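Long-range contact in probable amino acid aminotransferase (Mycobacterium tuberculosis, PDB 6Q1S), which is probably a class IV aminotransferase, and binds 4'-deoxy-4'-aminopyridoxal-5'-phosphate and 2-oxoglutaric acid: residues Val126-Ala137 with Gln168-Asp179. Numbering follows the deposited sequence.
Sequences VSAITLDRGLPA and QGAGDVIFVSTD
The backbones of I129 and L131 pair with those of I174 and V176 in a ladder of parallel strands, 126-132 beside 172-176, joined by a beta-alpha-beta crossover through helix 156-166. The two backbones hold each other: I174 N donates to I129 O, L131 N returns a bond to I174 O, and V176 N meets L131 O at 2.9 Å, close to straight at 168°. R133 N then bonds V176 O just past the strand's end.

L131, V173 and F175 pack on the face that helix 156-166 covers, and I129 lies on the same face. L131 CB touches V173 CG1 at 3.9 Å, and CG2 of I129 presses on A170 CB at 3.6 Å. R133 continues this row: its chain leaves with CG anti to the backbone N (chi1 173°), then bends at chi2 and lays CD over the centre of the F175 ring, 3.6 Å from the centroid, a CH-pi contact. V173 CG1 sits beneath the opposite face, offset toward the rim. The guanidinium lies too far from the ring for more than a weak cation-pi attraction, and L135 CD1 covers one of its faces. The F175 side chain packs on V161 of the helix and lies about 7 Å from the bound 4'-deoxy-4'-aminopyridoxal-5'-phosphate.

On the other face T130 CB meets V176 CG2 at 3.8 Å, while OG1 of T130 bonds D266. Strand 258-265 flanks 126-132 on its other edge, making it an interior strand of the mixed sheet. At the C-terminal end of strand 126-132, W145 NE1 of the second subunit hydrogen-bonds D132 O.

Beyond the strands, T178 N reaches L135 O from above the carbonyl plane. The turn leading there is an Asx turn: D132 OD1 accepts G134 N at 2.7 Å, nearly along its C-O axis.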
loop_
_atom_site.group_PDB
_atom_site.type_symbol
_atom_site.label_atom_id
_atom_site.label_comp_id
_atom_site.label_asym_id
_atom_site.label_seq_id
_atom_site.Cartn_x
_atom_site.Cartn_y
_atom_site.Cartn_z
ATOM N N VAL B 126 -12.239 -23.077 -1.036
ATOM C CA VAL B 126 -11.048 -22.652 -0.314
ATOM C C VAL B 126 -11.245 -22.892 1.174
ATOM O O VAL B 126 -12.370 -22.922 1.680
ATOM C CB VAL B 126 -10.706 -21.162 -0.557
ATOM C CG1 VAL B 126 -10.394 -20.899 -2.026
ATOM C CG2 VAL B 126 -11.837 -20.265 -0.071
ATOM N N SER B 127 -10.128 -23.064 1.870
ATOM C CA SER B 127 -10.098 -23.069 3.323
ATOM C C SER B 127 -9.615 -21.701 3.777
ATOM O O SER B 127 -8.554 -21.237 3.347
ATOM C CB SER B 127 -9.179 -24.170 3.856
ATOM O OG SER B 127 -7.823 -23.883 3.566
ATOM N N ALA B 128 -10.401 -21.049 4.624
ATOM C CA ALA B 128 -10.112 -19.691 5.050
ATOM C C ALA B 128 -9.962 -19.641 6.561
ATOM O O ALA B 128 -10.429 -20.522 7.286
ATOM C CB ALA B 128 -11.212 -18.720 4.599
ATOM N N ILE B 129 -9.284 -18.598 7.028
ATOM C CA ILE B 129 -9.144 -18.328 8.451
ATOM C C ILE B 129 -9.562 -16.888 8.706
ATOM O O ILE B 129 -9.328 -16.007 7.871
ATOM C CB ILE B 129 -7.702 -18.573 8.948
ATOM C CG1 ILE B 129 -6.707 -17.700 8.181
ATOM C CG2 ILE B 129 -7.331 -20.041 8.802
ATOM C CD1 ILE B 129 -5.309 -17.717 8.761
ATOM N N THR B 130 -10.188 -16.650 9.855
ATOM C CA THR B 130 -10.508 -15.291 10.263
ATOM C C THR B 130 -9.275 -14.645 10.876
ATOM O O THR B 130 -8.552 -15.270 11.657
ATOM C CB THR B 130 -11.664 -15.279 11.262
ATOM O OG1 THR B 130 -11.317 -16.063 12.409
ATOM C CG2 THR B 130 -12.925 -15.844 10.623
ATOM N N LEU B 131 -9.040 -13.385 10.523
ATOM C CA LEU B 131 -7.864 -12.672 10.992
ATOM C C LEU B 131 -8.243 -11.250 11.371
ATOM O O LEU B 131 -9.043 -10.610 10.683
ATOM C CB LEU B 131 -6.773 -12.654 9.917
ATOM C CG LEU B 131 -5.342 -12.955 10.351
ATOM C CD1 LEU B 131 -5.246 -14.315 11.027
ATOM C CD2 LEU B 131 -4.431 -12.890 9.146
ATOM N N ASP B 132 -7.664 -10.762 12.467
ATOM C CA ASP B 132 -7.914 -9.392 12.891
ATOM C C ASP B 132 -7.343 -8.423 11.866
ATOM O O ASP B 132 -6.159 -8.487 11.525
ATOM C CB ASP B 132 -7.287 -9.146 14.264
ATOM C CG ASP B 132 -7.832 -7.902 14.947
ATOM O OD1 ASP B 132 -8.073 -6.888 14.256
ATOM O OD2 ASP B 132 -8.015 -7.936 16.181
ATOM N N ARG B 133 -8.194 -7.523 11.374
ATOM C CA ARG B 133 -7.741 -6.516 10.424
ATOM C C ARG B 133 -7.115 -5.320 11.128
ATOM O O ARG B 133 -6.222 -4.669 10.572
ATOM C CB ARG B 133 -8.911 -6.073 9.539
ATOM C CG ARG B 133 -8.603 -4.899 8.628
ATOM C CD ARG B 133 -7.496 -5.245 7.650
ATOM N NE ARG B 133 -7.188 -4.128 6.766
ATOM C CZ ARG B 133 -6.296 -3.183 7.046
ATOM N NH1 ARG B 133 -5.622 -3.224 8.187
ATOM N NH2 ARG B 133 -6.078 -2.199 6.185
ATOM N N GLY B 134 -7.551 -5.028 12.351
ATOM C CA GLY B 134 -7.083 -3.872 13.074
ATOM C C GLY B 134 -7.912 -2.628 12.872
ATOM O O GLY B 134 -7.715 -1.648 13.598
ATOM N N LEU B 135 -8.860 -2.652 11.940
ATOM C CA LEU B 135 -9.717 -1.507 11.699
ATOM C C LEU B 135 -11.069 -1.715 12.356
ATOM O O LEU B 135 -11.608 -2.824 12.324
ATOM C CB LEU B 135 -9.935 -1.299 10.199
ATOM C CG LEU B 135 -8.861 -0.650 9.332
ATOM C CD1 LEU B 135 -9.251 -0.753 7.867
ATOM C CD2 LEU B 135 -8.701 0.803 9.731
ATOM N N PRO B 136 -11.615 -0.674 12.966
ATOM C CA PRO B 136 -13.003 -0.726 13.424
ATOM C C PRO B 136 -13.966 -0.429 12.283
ATOM O O PRO B 136 -13.601 0.130 11.246
ATOM C CB PRO B 136 -13.061 0.353 14.510
ATOM C CG PRO B 136 -12.000 1.316 14.124
ATOM C CD PRO B 136 -10.920 0.538 13.429
ATOM N N ALA B 137 -15.224 -0.817 12.500
ATOM C CA ALA B 137 -16.249 -0.693 11.470
ATOM C C ALA B 137 -16.507 0.754 11.063
ATOM O O ALA B 137 -17.015 0.993 9.963
ATOM C CB ALA B 137 -17.547 -1.340 11.951
ATOM N N GLN B 168 -0.134 -21.505 7.051
ATOM C CA GLN B 168 -0.941 -22.262 7.996
ATOM C C GLN B 168 -1.984 -23.126 7.294
ATOM O O GLN B 168 -2.958 -23.554 7.921
ATOM C CB GLN B 168 -1.592 -21.314 9.002
ATOM C CG GLN B 168 -0.638 -20.230 9.471
ATOM C CD GLN B 168 -1.200 -19.388 10.591
ATOM O OE1 GLN B 168 -1.661 -18.273 10.368
ATOM N NE2 GLN B 168 -1.152 -19.913 11.811
ATOM N N GLY B 169 -1.794 -23.393 6.004
ATOM C CA GLY B 169 -2.696 -24.251 5.263
ATOM C C GLY B 169 -3.999 -23.619 4.836
ATOM O O GLY B 169 -4.906 -24.343 4.410
ATOM N N ALA B 170 -4.130 -22.300 4.936
ATOM C CA ALA B 170 -5.356 -21.610 4.560
ATOM C C ALA B 170 -5.207 -20.993 3.176
ATOM O O ALA B 170 -4.165 -20.419 2.847
ATOM C CB ALA B 170 -5.709 -20.528 5.580
ATOM N N GLY B 171 -6.260 -21.107 2.372
ATOM C CA GLY B 171 -6.224 -20.627 1.006
ATOM C C GLY B 171 -6.617 -19.174 0.855
ATOM O O GLY B 171 -6.339 -18.556 -0.178
ATOM N N ASP B 172 -7.266 -18.614 1.868
ATOM C CA ASP B 172 -7.682 -17.218 1.825
ATOM C C ASP B 172 -7.921 -16.741 3.254
ATOM O O ASP B 172 -7.670 -17.469 4.220
ATOM C CB ASP B 172 -8.925 -17.048 0.948
ATOM C CG ASP B 172 -8.929 -15.734 0.194
ATOM O OD1 ASP B 172 -8.717 -14.678 0.826
ATOM O OD2 ASP B 172 -9.158 -15.757 -1.034
ATOM N N VAL B 173 -8.415 -15.514 3.383
ATOM C CA VAL B 173 -8.576 -14.858 4.675
ATOM C C VAL B 173 -9.906 -14.122 4.675
ATOM O O VAL B 173 -10.338 -13.596 3.644
ATOM C CB VAL B 173 -7.410 -13.883 4.966
ATOM C CG1 VAL B 173 -7.720 -12.979 6.153
ATOM C CG2 VAL B 173 -6.127 -14.644 5.214
ATOM N N ILE B 174 -10.567 -14.108 5.827
ATOM C CA ILE B 174 -11.719 -13.251 6.068
ATOM C C ILE B 174 -11.313 -12.268 7.156
ATOM O O ILE B 174 -11.034 -12.671 8.293
ATOM C CB ILE B 174 -12.964 -14.054 6.473
ATOM C CG1 ILE B 174 -13.449 -14.901 5.294
ATOM C CG2 ILE B 174 -14.066 -13.117 6.944
ATOM C CD1 ILE B 174 -14.678 -15.723 5.597
ATOM N N PHE B 175 -11.253 -10.987 6.804
ATOM C CA PHE B 175 -10.865 -9.959 7.758
ATOM C C PHE B 175 -12.000 -9.692 8.735
ATOM O O PHE B 175 -13.154 -9.521 8.331
ATOM C CB PHE B 175 -10.493 -8.669 7.029
ATOM C CG PHE B 175 -9.062 -8.613 6.585
ATOM C CD1 PHE B 175 -8.037 -8.905 7.469
ATOM C CD2 PHE B 175 -8.743 -8.272 5.283
ATOM C CE1 PHE B 175 -6.719 -8.851 7.064
ATOM C CE2 PHE B 175 -7.425 -8.220 4.870
ATOM C CZ PHE B 175 -6.411 -8.510 5.765
ATOM N N VAL B 176 -11.672 -9.640 10.020
ATOM C CA VAL B 176 -12.633 -9.294 11.058
ATOM C C VAL B 176 -12.135 -8.037 11.751
ATOM O O VAL B 176 -10.943 -7.909 12.049
ATOM C CB VAL B 176 -12.828 -10.443 12.069
ATOM C CG1 VAL B 176 -14.009 -10.155 12.978
ATOM C CG2 VAL B 176 -13.019 -11.769 11.344
ATOM N N SER B 177 -13.054 -7.111 11.996
ATOM C CA SER B 177 -12.724 -5.849 12.634
ATOM C C SER B 177 -12.475 -6.033 14.129
ATOM O O SER B 177 -12.841 -7.048 14.730
ATOM C CB SER B 177 -13.848 -4.842 12.407
ATOM O OG SER B 177 -15.048 -5.272 13.022
ATOM N N THR B 178 -11.841 -5.023 14.732
ATOM C CA THR B 178 -11.627 -5.041 16.178
ATOM C C THR B 178 -12.950 -5.065 16.931
ATOM O O THR B 178 -13.029 -5.589 18.048
ATOM C CB THR B 178 -10.792 -3.832 16.607
ATOM O OG1 THR B 178 -9.687 -3.669 15.710
ATOM C CG2 THR B 178 -10.253 -4.027 18.020
ATOM N N ASP B 179 -13.999 -4.507 16.333
ATOM C CA ASP B 179 -15.335 -4.545 16.906
ATOM C C ASP B 179 -15.930 -5.944 16.876
ATOM O O ASP B 179 -16.874 -6.225 17.623
ATOM C CB ASP B 179 -16.195 -3.559 16.107
ATOM C CG ASP B 179 -16.830 -2.486 16.967
ATOM O OD1 ASP B 179 -16.801 -2.604 18.209
ATOM O OD2 ASP B 179 -17.215 -1.440 16.390
#